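Local structure of esterase LipW (Mycobacterium marinum, 3QH4) at residues Phe189-Gln194 with Ala305-Ala310. The protein probably hydrolyses ester bonds, as a mycobacterial esterase of the alpha/beta hydrolase fold. Numbering follows the deposited sequence.
Sequences FQLLHQ and AMQGHA
Over one face of the F189 ring, toward its rim, lies the carbonyl oxygen A310 O, 4.1 Å above the plane, while the methyl of A310 meets the far corner of the ring, CB to CZ of F189 at 3.9 Å. On the H193 ring, CG of the next residue, Q194, lies above the centre of one face. From the helix comes the Q307 amide, its plane 82° from that of the imidazole; NE2 of Q307 lies 3.8 Å from CB of H193 and approaches the ring obliquely. The approach is van der Waals packing against carbon atoms; the polar ends bond elsewhere: H193 ND1 to OG1 of T253 and NE2 to OD1 of D291, two bonds that fix the ring's rotation, and Q307 OE1 to NE2 of Q107. Strand 189-193 is an inner parallel strand of the alpha/beta hydrolase sheet, between 160-165 and 250-255, and helix 298-315 lies alongside it, running nearly antiparallel (axes of 189-193 and 305-310 170° apart, 10.2 Å at closest approach). Alternate residues F189, L191 and H193 point to this helix. L191, with CG anti to its backbone nitrogen (chi1 -177°), sets CD1 3.8 Å from CB of Q307 and CD2 beside the amide end, 3.9 Å from NE2 of Q307; the two side chains cross at about a right angle. A branched leucine suits a place where one methyl meets the base of a glutamine and the other its end. The long, extended Q307 spans from helix to strand, its aliphatic part serving L191 while its buried amide keeps a polar partner. Small A310 lets the helix come close to the broad F189, whose ring also packs on L311 and A314.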
# COMPACT_ATOMS: atom_id res chain seq x y z
N PHE A 189 -13.67 -1.89 -5.87
CA PHE A 189 -12.39 -2.12 -6.50
C PHE A 189 -11.31 -2.16 -5.45
O PHE A 189 -11.41 -1.42 -4.45
CB PHE A 189 -12.06 -0.99 -7.48
CG PHE A 189 -10.99 -1.36 -8.49
CD1 PHE A 189 -11.33 -2.07 -9.64
CD2 PHE A 189 -9.66 -0.97 -8.28
CE1 PHE A 189 -10.34 -2.40 -10.58
CE2 PHE A 189 -8.66 -1.33 -9.19
CZ PHE A 189 -9.00 -2.04 -10.36
N GLN A 190 -10.29 -2.98 -5.67
CA GLN A 190 -9.10 -2.96 -4.79
C GLN A 190 -7.84 -2.79 -5.63
O GLN A 190 -7.61 -3.51 -6.62
CB GLN A 190 -9.00 -4.22 -3.89
CG GLN A 190 -8.88 -5.56 -4.62
CD GLN A 190 -8.73 -6.75 -3.65
OE1 GLN A 190 -8.06 -6.66 -2.61
NE2 GLN A 190 -9.43 -7.83 -3.96
N LEU A 191 -6.98 -1.88 -5.18
CA LEU A 191 -5.74 -1.60 -5.92
C LEU A 191 -4.57 -1.95 -5.01
O LEU A 191 -4.40 -1.34 -3.94
CB LEU A 191 -5.72 -0.12 -6.33
CG LEU A 191 -4.52 0.34 -7.17
CD1 LEU A 191 -4.98 1.44 -8.13
CD2 LEU A 191 -3.40 0.83 -6.25
N LEU A 192 -3.85 -3.00 -5.38
CA LEU A 192 -2.79 -3.56 -4.52
C LEU A 192 -1.45 -3.38 -5.23
O LEU A 192 -1.10 -4.14 -6.16
CB LEU A 192 -3.06 -5.04 -4.22
CG LEU A 192 -4.45 -5.41 -3.72
CD1 LEU A 192 -4.59 -6.92 -3.58
CD2 LEU A 192 -4.76 -4.75 -2.36
N HIS A 193 -0.72 -2.35 -4.82
CA HIS A 193 0.62 -2.15 -5.38
C HIS A 193 1.70 -2.86 -4.55
O HIS A 193 1.80 -2.66 -3.34
CB HIS A 193 0.93 -0.65 -5.56
CG HIS A 193 2.31 -0.38 -6.07
ND1 HIS A 193 2.84 -1.05 -7.16
CD2 HIS A 193 3.27 0.49 -5.66
CE1 HIS A 193 4.07 -0.61 -7.38
NE2 HIS A 193 4.36 0.31 -6.48
N GLN A 194 2.50 -3.66 -5.26
CA GLN A 194 3.58 -4.49 -4.70
C GLN A 194 3.21 -5.01 -3.29
O GLN A 194 3.98 -4.81 -2.34
CB GLN A 194 4.92 -3.69 -4.72
CG GLN A 194 4.83 -2.34 -3.99
CD GLN A 194 6.07 -1.49 -4.03
OE1 GLN A 194 7.01 -1.75 -4.78
NE2 GLN A 194 6.07 -0.42 -3.22
N ALA A 305 0.02 5.82 -14.34
CA ALA A 305 -0.97 5.97 -15.40
C ALA A 305 -1.88 4.75 -15.38
O ALA A 305 -3.10 4.89 -15.55
CB ALA A 305 -0.29 6.13 -16.75
N MET A 306 -1.28 3.57 -15.14
CA MET A 306 -2.01 2.31 -15.13
C MET A 306 -3.01 2.29 -13.97
O MET A 306 -4.16 1.86 -14.12
CB MET A 306 -1.02 1.14 -15.03
CG MET A 306 -1.67 -0.21 -15.07
SD MET A 306 -0.45 -1.53 -14.88
CE MET A 306 0.59 -1.19 -16.30
N GLN A 307 -2.55 2.74 -12.81
CA GLN A 307 -3.39 2.82 -11.63
C GLN A 307 -4.53 3.78 -11.85
O GLN A 307 -5.66 3.49 -11.48
CB GLN A 307 -2.56 3.29 -10.44
CG GLN A 307 -1.49 2.31 -9.98
CD GLN A 307 -0.58 2.95 -8.93
OE1 GLN A 307 -0.25 4.14 -9.05
NE2 GLN A 307 -0.13 2.18 -7.94
N GLY A 308 -4.22 4.93 -12.45
CA GLY A 308 -5.25 5.95 -12.72
C GLY A 308 -6.35 5.43 -13.62
O GLY A 308 -7.53 5.63 -13.35
N HIS A 309 -5.95 4.70 -14.65
CA HIS A 309 -6.91 4.20 -15.63
C HIS A 309 -7.77 3.09 -15.01
O HIS A 309 -8.95 3.01 -15.30
CB HIS A 309 -6.19 3.73 -16.90
CG HIS A 309 -5.78 4.86 -17.80
ND1 HIS A 309 -6.67 5.83 -18.24
CD2 HIS A 309 -4.58 5.18 -18.35
CE1 HIS A 309 -6.03 6.69 -19.01
NE2 HIS A 309 -4.76 6.33 -19.08
N ALA A 310 -7.17 2.28 -14.14
CA ALA A 310 -7.88 1.16 -13.52
C ALA A 310 -8.99 1.67 -12.63
O ALA A 310 -10.14 1.23 -12.73
CB ALA A 310 -6.92 0.27 -12.72